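PDB 5IJX: tyrosine--tRNA ligase, mitochondrial from Coccidioides posadasii, which probably catalyses ATP-dependent attachment of L-tyrosine to tRNA(Tyr), the piece in the crystal being the class I synthetase part without the C-terminal region. Local coordinates for residues K201-L204 with G209-I212; I133-L138 with W303-M308; G255-N260 with E264-K269. All blocks are in the same frame, centred on the assembly; numbering follows the deposited sequence.

Contact 1: residues K201-L204 with G209-I212; sequences KSRL and GMSI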
ATOM      1  N   LYS A 201     -12.642  15.783   2.951  1.00 61.61           N
ATOM      2  CA  LYS A 201     -13.797  16.348   3.639  1.00 75.36           C
ATOM      3  C   LYS A 201     -14.975  16.499   2.684  1.00 79.50           C
ATOM      4  O   LYS A 201     -16.110  16.126   3.008  1.00 75.86           O
ATOM      5  CB  LYS A 201     -13.427  17.702   4.251  1.00 85.98           C
ATOM      6  CG  LYS A 201     -12.347  17.636   5.322  1.00 83.99           C
ATOM      7  CD  LYS A 201     -11.945  19.029   5.791  1.00 83.57           C
ATOM      8  N   SER A 202     -14.716  17.035   1.489  1.00 82.75           N
ATOM      9  CA  SER A 202     -15.786  17.265   0.523  1.00 84.84           C
ATOM     10  C   SER A 202     -16.468  15.959   0.132  1.00 82.99           C
ATOM     11  O   SER A 202     -17.696  15.836   0.220  1.00 86.75           O
ATOM     12  CB  SER A 202     -15.225  17.965  -0.715  1.00 85.54           C
ATOM     13  OG  SER A 202     -14.733  19.254  -0.392  1.00 94.26           O
ATOM     14  N   ARG A 203     -15.687  14.968  -0.304  1.00 77.05           N
ATOM     15  CA  ARG A 203     -16.271  13.739  -0.826  1.00 68.81           C
ATOM     16  C   ARG A 203     -16.831  12.839   0.269  1.00 68.69           C
ATOM     17  O   ARG A 203     -17.679  11.991  -0.023  1.00 76.45           O
ATOM     18  CB  ARG A 203     -15.233  12.984  -1.654  1.00 61.80           C
ATOM     19  CG  ARG A 203     -14.854  13.715  -2.933  1.00 75.03           C
ATOM     20  CD  ARG A 203     -13.942  12.894  -3.821  1.00 82.66           C
ATOM     21  NE  ARG A 203     -14.545  11.620  -4.201  1.00 72.30           N
ATOM     22  CZ  ARG A 203     -14.040  10.797  -5.115  1.00 78.68           C
ATOM     23  NH1 ARG A 203     -12.923  11.115  -5.754  1.00 85.11           N
ATOM     24  NH2 ARG A 203     -14.657   9.656  -5.394  1.00 89.33           N
ATOM     25  N   LEU A 204     -16.382  12.999   1.515  1.00 77.59           N
ATOM     26  CA  LEU A 204     -17.001  12.268   2.616  1.00 79.63           C
ATOM     27  C   LEU A 204     -18.298  12.933   3.062  1.00 86.96           C
ATOM     28  O   LEU A 204     -19.249  12.247   3.453  1.00 82.83           O
ATOM     29  CB  LEU A 204     -16.028  12.157   3.792  1.00 75.18           C
ATOM     30  CG  LEU A 204     -14.911  11.110   3.683  1.00 69.31           C
ATOM     31  CD1 LEU A 204     -13.925  11.258   4.836  1.00 67.14           C
ATOM     32  CD2 LEU A 204     -15.477   9.697   3.657  1.00 62.04           C
ATOM     33  N   GLY A 209     -18.079   9.714  -1.365  1.00 97.47           N
ATOM     34  CA  GLY A 209     -17.033   8.898  -0.799  1.00 95.83           C
ATOM     35  C   GLY A 209     -15.875   8.681  -1.752  1.00 91.51           C
ATOM     36  O   GLY A 209     -15.759   9.295  -2.817  1.00 95.44           O
HETATM   37  N   MSE A 210     -14.996   7.774  -1.340  1.00 83.98           N
HETATM   38  CA  MSE A 210     -13.834   7.413  -2.134  1.00 74.47           C
HETATM   39  C   MSE A 210     -13.540   5.936  -2.025  1.00 70.28           C
HETATM   40  O   MSE A 210     -14.104   5.230  -1.192  1.00 75.94           O
HETATM   41  CB  MSE A 210     -12.588   8.171  -1.680  1.00 73.11           C
HETATM   42  CG  MSE A 210     -12.794   9.608  -1.283  1.00 67.10           C
HETATM   43 SE   MSE A 210     -11.170  10.255  -0.454  0.65 54.61          SE
HETATM   44  CE  MSE A 210      -9.932   9.971  -1.925  1.00 55.30           C
ATOM     45  N   SER A 211     -12.632   5.483  -2.877  1.00 62.23           N
ATOM     46  CA  SER A 211     -11.960   4.215  -2.670  1.00 61.91           C
ATOM     47  C   SER A 211     -10.697   4.444  -1.849  1.00 62.27           C
ATOM     48  O   SER A 211     -10.207   5.568  -1.719  1.00 60.66           O
ATOM     49  CB  SER A 211     -11.610   3.563  -4.006  1.00 57.53           C
ATOM     50  OG  SER A 211     -10.607   4.300  -4.685  1.00 55.78           O
ATOM     51  N   ILE A 212     -10.175   3.356  -1.279  1.00 56.22           N
ATOM     52  CA  ILE A 212      -8.881   3.430  -0.610  1.00 54.72           C
ATOM     53  C   ILE A 212      -7.791   3.787  -1.614  1.00 57.39           C
ATOM     54  O   ILE A 212      -6.844   4.517  -1.294  1.00 48.25           O
ATOM     55  CB  ILE A 212      -8.583   2.105   0.114  1.00 60.13           C
ATOM     56  CG1 ILE A 212      -9.587   1.887   1.253  1.00 58.55           C
ATOM     57  CG2 ILE A 212      -7.151   2.082   0.631  1.00 63.51           C
ATOM     58  CD1 ILE A 212      -9.613   2.996   2.299  1.00 50.93           C
TER

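Contact 2: residues I133-L138 with W303-M308; sequences IANIHL and WLDKDM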
ATOM      1  N   ILE A 133      -0.493   7.144 -22.815  1.00 81.37           N
ATOM      2  CA  ILE A 133       0.880   7.055 -22.328  1.00 70.72           C
ATOM      3  C   ILE A 133       1.860   7.126 -23.491  1.00 79.87           C
ATOM      4  O   ILE A 133       2.851   7.862 -23.444  1.00 80.75           O
ATOM      5  CB  ILE A 133       1.079   5.767 -21.509  1.00 82.48           C
ATOM      6  CG1 ILE A 133       0.297   5.846 -20.196  1.00 83.86           C
ATOM      7  CG2 ILE A 133       2.555   5.548 -21.211  1.00 77.35           C
ATOM      8  CD1 ILE A 133       0.205   4.533 -19.447  1.00 80.97           C
ATOM      9  N   ALA A 134       1.615   6.344 -24.544  1.00 81.46           N
ATOM     10  CA  ALA A 134       2.537   6.326 -25.674  1.00 80.32           C
ATOM     11  C   ALA A 134       2.669   7.711 -26.299  1.00 72.32           C
ATOM     12  O   ALA A 134       3.782   8.203 -26.529  1.00 69.28           O
ATOM     13  CB  ALA A 134       2.071   5.304 -26.711  1.00 86.89           C
ATOM     14  N   ASN A 135       1.537   8.365 -26.571  1.00 76.42           N
ATOM     15  CA  ASN A 135       1.576   9.641 -27.276  1.00 84.64           C
ATOM     16  C   ASN A 135       2.243  10.719 -26.429  1.00 86.22           C
ATOM     17  O   ASN A 135       3.086  11.476 -26.926  1.00 92.22           O
ATOM     18  CB  ASN A 135       0.163  10.061 -27.681  1.00 87.42           C
ATOM     19  CG  ASN A 135       0.161  11.174 -28.718  1.00103.28           C
ATOM     20  OD1 ASN A 135       0.613  10.987 -29.849  1.00107.95           O
ATOM     21  ND2 ASN A 135      -0.359  12.334 -28.339  1.00107.11           N
ATOM     22  N   ILE A 136       1.887  10.806 -25.144  1.00 87.01           N
ATOM     23  CA  ILE A 136       2.504  11.817 -24.287  1.00 89.75           C
ATOM     24  C   ILE A 136       3.987  11.519 -24.096  1.00 86.12           C
ATOM     25  O   ILE A 136       4.812  12.436 -24.002  1.00 79.71           O
ATOM     26  CB  ILE A 136       1.765  11.910 -22.940  1.00 79.22           C
ATOM     27  CG1 ILE A 136       0.309  12.327 -23.172  1.00 75.31           C
ATOM     28  CG2 ILE A 136       2.470  12.906 -22.019  1.00 71.66           C
ATOM     29  CD1 ILE A 136      -0.516  12.470 -21.909  1.00 75.50           C
ATOM     30  N   HIS A 137       4.348  10.236 -24.025  1.00 77.46           N
ATOM     31  CA  HIS A 137       5.756   9.866 -23.945  1.00 76.15           C
ATOM     32  C   HIS A 137       6.515  10.387 -25.156  1.00 82.09           C
ATOM     33  O   HIS A 137       7.603  10.961 -25.025  1.00 84.93           O
ATOM     34  CB  HIS A 137       5.894   8.348 -23.834  1.00 76.56           C
ATOM     35  CG  HIS A 137       7.303   7.885 -23.630  1.00 83.72           C
ATOM     36  ND1 HIS A 137       8.259   7.951 -24.620  1.00 86.24           N
ATOM     37  CD2 HIS A 137       7.917   7.347 -22.550  1.00 89.12           C
ATOM     38  CE1 HIS A 137       9.402   7.476 -24.159  1.00 87.09           C
ATOM     39  NE2 HIS A 137       9.221   7.102 -22.905  1.00 85.74           N
ATOM     40  N   LEU A 138       5.953  10.197 -26.350  1.00 80.21           N
ATOM     41  CA  LEU A 138       6.561  10.773 -27.544  1.00 82.68           C
ATOM     42  C   LEU A 138       6.681  12.289 -27.416  1.00 75.54           C
ATOM     43  O   LEU A 138       7.752  12.864 -27.652  1.00 72.37           O
ATOM     44  CB  LEU A 138       5.736  10.398 -28.777  1.00 85.24           C
ATOM     45  CG  LEU A 138       6.176  11.029 -30.097  1.00 89.96           C
ATOM     46  CD1 LEU A 138       7.626  10.681 -30.397  1.00 95.32           C
ATOM     47  CD2 LEU A 138       5.266  10.579 -31.226  1.00 94.98           C
ATOM     48  N   TRP A 303      -4.448  21.503 -27.849  1.00 90.39           N
ATOM     49  CA  TRP A 303      -3.557  20.357 -27.774  1.00 92.72           C
ATOM     50  C   TRP A 303      -2.201  20.672 -28.403  1.00 89.78           C
ATOM     51  O   TRP A 303      -2.015  21.681 -29.089  1.00 98.83           O
ATOM     52  CB  TRP A 303      -4.186  19.150 -28.469  1.00 85.07           C
ATOM     53  CG  TRP A 303      -5.580  18.881 -28.017  1.00 76.26           C
ATOM     54  CD1 TRP A 303      -6.731  19.236 -28.655  1.00 79.73           C
ATOM     55  CD2 TRP A 303      -5.975  18.208 -26.818  1.00 69.39           C
ATOM     56  NE1 TRP A 303      -7.820  18.822 -27.928  1.00 82.86           N
ATOM     57  CE2 TRP A 303      -7.383  18.187 -26.796  1.00 79.18           C
ATOM     58  CE3 TRP A 303      -5.276  17.617 -25.761  1.00 77.50           C
ATOM     59  CZ2 TRP A 303      -8.103  17.599 -25.760  1.00 85.52           C
ATOM     60  CZ3 TRP A 303      -5.993  17.035 -24.734  1.00 83.83           C
ATOM     61  CH2 TRP A 303      -7.392  17.030 -24.741  1.00 84.20           C
ATOM     62  N   LEU A 304      -1.243  19.780 -28.155  1.00 76.92           N
ATOM     63  CA  LEU A 304       0.073  19.840 -28.772  1.00 81.50           C
ATOM     64  C   LEU A 304       0.275  18.753 -29.817  1.00 82.28           C
ATOM     65  O   LEU A 304       1.328  18.719 -30.463  1.00 88.49           O
ATOM     66  CB  LEU A 304       1.165  19.738 -27.701  1.00 77.27           C
ATOM     67  CG  LEU A 304       1.049  20.728 -26.539  1.00 77.62           C
ATOM     68  CD1 LEU A 304       2.256  20.619 -25.622  1.00 74.11           C
ATOM     69  CD2 LEU A 304       0.890  22.158 -27.038  1.00 81.47           C
ATOM     70  N   ASP A 305      -0.698  17.862 -29.990  1.00 83.47           N
ATOM     71  CA  ASP A 305      -0.665  16.872 -31.058  1.00 88.57           C
ATOM     72  C   ASP A 305      -1.108  17.533 -32.359  1.00100.70           C
ATOM     73  O   ASP A 305      -2.203  18.102 -32.429  1.00102.27           O
ATOM     74  CB  ASP A 305      -1.575  15.696 -30.706  1.00 81.06           C
ATOM     75  CG  ASP A 305      -1.336  14.481 -31.582  1.00 92.97           C
ATOM     76  OD1 ASP A 305      -1.095  14.649 -32.796  1.00 98.88           O
ATOM     77  OD2 ASP A 305      -1.392  13.352 -31.051  1.00 89.91           O
ATOM     78  N   LYS A 306      -0.257  17.468 -33.385  1.00 96.86           N
ATOM     79  CA  LYS A 306      -0.579  18.129 -34.645  1.00100.00           C
ATOM     80  C   LYS A 306      -1.877  17.596 -35.241  1.00 89.87           C
ATOM     81  O   LYS A 306      -2.570  18.319 -35.965  1.00 87.72           O
ATOM     82  CB  LYS A 306       0.569  17.956 -35.640  1.00100.71           C
ATOM     83  CG  LYS A 306       0.812  19.172 -36.520  1.00 84.47           C
ATOM     84  N   ASP A 307      -2.225  16.342 -34.947  1.00 84.02           N
ATOM     85  CA  ASP A 307      -3.443  15.740 -35.473  1.00 96.45           C
ATOM     86  C   ASP A 307      -4.704  16.226 -34.769  1.00 91.17           C
ATOM     87  O   ASP A 307      -5.805  15.975 -35.269  1.00 84.02           O
ATOM     88  CB  ASP A 307      -3.361  14.214 -35.368  1.00108.74           C
ATOM     89  CG  ASP A 307      -2.320  13.620 -36.298  1.00100.91           C
ATOM     90  OD1 ASP A 307      -2.041  14.231 -37.352  1.00 93.82           O
ATOM     91  OD2 ASP A 307      -1.784  12.538 -35.977  1.00102.42           O
HETATM   92  N   MSE A 308      -4.574  16.907 -33.635  1.00 92.71           N
HETATM   93  CA  MSE A 308      -5.733  17.421 -32.912  1.00 89.09           C
HETATM   94  C   MSE A 308      -5.785  18.935 -32.991  1.00 92.01           C
HETATM   95  O   MSE A 308      -6.861  19.534 -33.011  1.00 95.09           O
HETATM   96  CB  MSE A 308      -5.691  16.984 -31.455  1.00 78.71           C
HETATM   97  CG  MSE A 308      -5.511  15.501 -31.276  1.00 82.51           C
HETATM   98 SE   MSE A 308      -5.504  15.017 -29.403  1.00 95.84          SE
HETATM   99  CE  MSE A 308      -4.620  13.298 -29.571  1.00112.73           C
TER

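Contact 3: residues G255-N260 with E264-K269; sequences GILKAN and EWAPKK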
ATOM      1  N   GLY A 255       9.297  13.664   7.087  1.00 50.97           N
ATOM      2  CA  GLY A 255       8.918  12.668   8.075  1.00 53.09           C
ATOM      3  C   GLY A 255       9.824  11.453   8.038  1.00 58.17           C
ATOM      4  O   GLY A 255      10.191  10.905   9.081  1.00 63.84           O
ATOM      5  N   ILE A 256      10.205  11.023   6.836  1.00 54.96           N
ATOM      6  CA  ILE A 256      11.129   9.901   6.705  1.00 50.63           C
ATOM      7  C   ILE A 256      12.474  10.252   7.328  1.00 64.83           C
ATOM      8  O   ILE A 256      13.029   9.485   8.124  1.00 69.41           O
ATOM      9  CB  ILE A 256      11.272   9.503   5.225  1.00 49.59           C
ATOM     10  CG1 ILE A 256       9.946   8.937   4.714  1.00 56.72           C
ATOM     11  CG2 ILE A 256      12.399   8.491   5.042  1.00 55.55           C
ATOM     12  CD1 ILE A 256       9.935   8.630   3.232  1.00 61.04           C
ATOM     13  N   LEU A 257      13.018  11.422   6.980  1.00 74.26           N
ATOM     14  CA  LEU A 257      14.328  11.801   7.499  1.00 68.80           C
ATOM     15  C   LEU A 257      14.278  12.016   9.006  1.00 66.13           C
ATOM     16  O   LEU A 257      15.186  11.591   9.731  1.00 71.76           O
ATOM     17  CB  LEU A 257      14.832  13.060   6.796  1.00 69.44           C
ATOM     18  CG  LEU A 257      14.875  13.020   5.267  1.00 65.58           C
ATOM     19  CD1 LEU A 257      15.299  14.378   4.732  1.00 58.13           C
ATOM     20  CD2 LEU A 257      15.815  11.933   4.763  1.00 62.73           C
ATOM     21  N   LYS A 258      13.220  12.667   9.496  1.00 69.77           N
ATOM     22  CA  LYS A 258      13.091  12.938  10.924  1.00 70.12           C
ATOM     23  C   LYS A 258      12.956  11.666  11.751  1.00 77.35           C
ATOM     24  O   LYS A 258      13.128  11.723  12.975  1.00 75.93           O
ATOM     25  CB  LYS A 258      11.885  13.848  11.165  1.00 69.15           C
ATOM     26  CG  LYS A 258      11.719  14.294  12.609  1.00 75.86           C
ATOM     27  N   ALA A 259      12.652  10.529  11.120  1.00 79.03           N
ATOM     28  CA  ALA A 259      12.527   9.259  11.820  1.00 83.83           C
ATOM     29  C   ALA A 259      13.662   8.290  11.525  1.00 83.85           C
ATOM     30  O   ALA A 259      13.862   7.347  12.296  1.00 82.56           O
ATOM     31  CB  ALA A 259      11.193   8.586  11.466  1.00 87.15           C
ATOM     32  N   ASN A 260      14.401   8.496  10.436  1.00 82.50           N
ATOM     33  CA  ASN A 260      15.638   7.770  10.156  1.00 76.95           C
ATOM     34  C   ASN A 260      16.786   8.774  10.119  1.00 81.91           C
ATOM     35  O   ASN A 260      17.435   8.954   9.082  1.00 83.45           O
ATOM     36  CB  ASN A 260      15.548   7.000   8.841  1.00 89.08           C
ATOM     37  CG  ASN A 260      14.534   5.874   8.890  1.00 84.73           C
ATOM     38  OD1 ASN A 260      13.601   5.902   9.692  1.00 82.16           O
ATOM     39  ND2 ASN A 260      14.714   4.873   8.030  1.00 83.02           N
ATOM     40  N   GLU A 264      21.094   7.969   4.906  1.00 87.76           N
ATOM     41  CA  GLU A 264      22.059   8.507   3.957  1.00 92.36           C
ATOM     42  C   GLU A 264      21.661   9.886   3.446  1.00 85.35           C
ATOM     43  O   GLU A 264      22.505  10.591   2.883  1.00 89.82           O
ATOM     44  CB  GLU A 264      22.211   7.530   2.789  1.00102.49           C
ATOM     45  CG  GLU A 264      23.157   7.980   1.691  1.00110.50           C
ATOM     46  CD  GLU A 264      23.277   6.949   0.586  1.00119.22           C
ATOM     47  OE1 GLU A 264      22.741   5.833   0.753  1.00112.43           O
ATOM     48  OE2 GLU A 264      23.904   7.255  -0.449  1.00124.79           O
ATOM     49  N   TRP A 265      20.402  10.289   3.632  1.00 80.09           N
ATOM     50  CA  TRP A 265      19.901  11.562   3.127  1.00 66.65           C
ATOM     51  C   TRP A 265      19.437  12.500   4.233  1.00 65.50           C
ATOM     52  O   TRP A 265      18.858  13.551   3.932  1.00 72.54           O
ATOM     53  CB  TRP A 265      18.756  11.315   2.142  1.00 66.68           C
ATOM     54  CG  TRP A 265      19.191  10.521   0.951  1.00 65.63           C
ATOM     55  CD1 TRP A 265      19.817  10.996  -0.167  1.00 71.54           C
ATOM     56  CD2 TRP A 265      19.050   9.108   0.762  1.00 65.92           C
ATOM     57  NE1 TRP A 265      20.070   9.966  -1.040  1.00 76.67           N
ATOM     58  CE2 TRP A 265      19.608   8.797  -0.495  1.00 74.39           C
ATOM     59  CE3 TRP A 265      18.503   8.075   1.532  1.00 66.41           C
ATOM     60  CZ2 TRP A 265      19.636   7.499  -0.998  1.00 80.78           C
ATOM     61  CZ3 TRP A 265      18.531   6.786   1.029  1.00 71.67           C
ATOM     62  CH2 TRP A 265      19.094   6.509  -0.224  1.00 78.23           C
ATOM     63  N   ALA A 266      19.669  12.157   5.496  1.00 73.78           N
ATOM     64  CA  ALA A 266      19.255  13.030   6.586  1.00 72.08           C
ATOM     65  C   ALA A 266      20.365  14.029   6.913  1.00 84.43           C
ATOM     66  O   ALA A 266      21.546  13.673   6.884  1.00 85.46           O
ATOM     67  CB  ALA A 266      18.919  12.218   7.831  1.00 68.57           C
ATOM     68  N   PRO A 267      20.024  15.280   7.229  1.00 84.16           N
ATOM     69  CA  PRO A 267      21.069  16.272   7.510  1.00 89.53           C
ATOM     70  C   PRO A 267      21.678  16.108   8.892  1.00101.61           C
ATOM     71  O   PRO A 267      21.204  16.707   9.863  1.00116.88           O
ATOM     72  CB  PRO A 267      20.321  17.603   7.377  1.00 92.25           C
ATOM     73  CG  PRO A 267      18.932  17.277   7.797  1.00 91.26           C
ATOM     74  CD  PRO A 267      18.674  15.861   7.337  1.00 92.06           C
ATOM     75  N   LYS A 268      22.726  15.295   8.995  1.00 94.02           N
ATOM     76  CA  LYS A 268      23.427  15.116  10.259  1.00 92.67           C
ATOM     77  C   LYS A 268      24.292  16.338  10.544  1.00103.48           C
ATOM     78  O   LYS A 268      25.077  16.764   9.691  1.00116.68           O
ATOM     79  CB  LYS A 268      24.282  13.851  10.218  1.00 79.83           C
ATOM     80  N   LYS A 269      24.145  16.902  11.739  1.00103.20           N
ATOM     81  CA  LYS A 269      24.905  18.090  12.121  1.00112.31           C
ATOM     82  C   LYS A 269      26.407  17.827  11.982  1.00111.73           C
ATOM     83  O   LYS A 269      26.841  16.693  12.174  1.00114.71           O
ATOM     84  CB  LYS A 269      24.571  18.510  13.555  1.00118.91           C
ATOM     85  CG  LYS A 269      25.004  17.508  14.614  1.00120.19           C
TER

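Contact 1: residues K201-L204 with G209-I212
Arg203 and Gly209 meet through both backbone and side chain. Gly209 N donates to Arg203 O over 2.7 Å, a bond that draws the chain leaving the helix back onto its last turn. The return grip is looser: Arg203 NE and NH2 straddle Gly209 O, at 3.0 Å for NE to Gly209 O and 2.8 Å for NH2 to Gly209 O, and both bonds are weak because the N-H groups point well off the oxygen. A bend at chi3 (58°) folds the arginine tip back toward that carbonyl. Its firmer partner is Glu214, whose carboxylate makes a salt bridge with NH1 and also accepts from Ser211 N. Gly209 O and the Glu214 carboxylate together hold the guanidinium, which probably restrains its rotation. Over one face of it lies selenomethionine Met210, whose CG sits 4.0 Å from Arg203 NE; the two side chains cross at about a right angle. Beyond this, Met210 packs on Tyr199 and Val200 of the same helix and on Leu191 of the second subunit. The contact thus ties the end of helix 198-205 to Gly209 and Met210, just ahead of Ser211, the N-cap of helix 212-215, within the dimer interface, where the Met210 and Ile212 backbones hydrogen-bond to the second subunit.

Contact 2: residues I133-L138 with W303-M308
An Asx turn in the loop between strand 279-283 and helix 311-319 presents Asp305 to Asn135, on the flank of the long helix 126-154. Within the turn, Asp307 N donates to Asp305 OD1 over 3.0 Å in a fairly straight bond. It arrives on the anti side of that oxygen, tilted out of the carboxylate plane. A backbone bond from Met308 N to Asp305 O, 2.9 Å long, closes the same bend.

With OD1 engaged inside the loop, OD2 turns to the side chain of Asn135. Asn135 ND2 approaches Asp305 OD2 at 3.1 Å, but the bond is weak, bent to 132°. The two side chains cross at a slant, with amide and carboxylate nearly parallel, their planes only 16° apart; each has CG anti to the backbone N (chi1 -165° in Asn135), which carries the flat group out toward the other segment.

The stronger partner of Asn135 ND2 is Pro77 O. Ser78, from the same loop, touches Asn135, and its hydroxyl takes a weak hydrogen bond from Asp305 N, while Leu79 and Leu304 are joined by backbone hydrogen bonding. The loop around residues 77-79 thus sits between helix and turn and ties into both. By sequence that loop runs directly into the HIGH signature, and the Asx turn follows shortly after the KMSKS-type loop, here KIGKS and largely unmodelled. The contact therefore helps link the chain entering one hallmark of class I synthetases to the chain leaving the other.

Contact 3: residues G255-N260 with E264-K269
Leu257 meets Trp265 and Ala266 mainly through apolar packing. Its CD2 methyl lies 4.0 Å from Trp265 CB, and one step along the chain Leu257 CB comes within 4.3 Å of Ala266 CB. With CG anti to its carbonyl carbon (chi1 -54°), Leu257 turns its branched end to the backbone that links these two residues. The indole of Trp265 itself reaches Phe229 and Gln230, while Glu264 CB lies over one of its faces.

A second group of contacts sets carbon against backbone. Both leucine methyls border Trp265 O, CD2 at 3.5 Å and CD1 at 3.7 Å from that oxygen. In the other direction, Ala266 CB stands 3.8 Å from Asn260 O.

No hydrogen bond crosses between the segments. Within the helical one Ile256 O accepts from both Ala259 N and Asn260 N, and in the returning chain Trp265 N is held by Ser263 OG. Trp226 of helix 217-229 touches Leu257 as well as Ile256. The returning chain is thus kept against the helix by van der Waals contact, so shape and the hydrophobic effect probably do most of the work here.

All three contacts lie in the class I synthetase region, yet none touches another. Contact 2 is the long-range one: the chain between its segments contains both contact 1 and contact 3, which follow each other in series, each closed across a short connection. Centres of contacts 1 and 2 are about 32 Å apart, those of 1 and 3 about 33 Å. Contacts 2 and 3 lie on opposite sides of the chain's centre, about 40 Å between centres. The Arg203 side chain of contact 1 is about 13 Å from the bound tyrosine; contact 2 adjoins the HIGH and KMSKS-type elements, probably on the ATP side. Only contact 1 is touched by the second subunit.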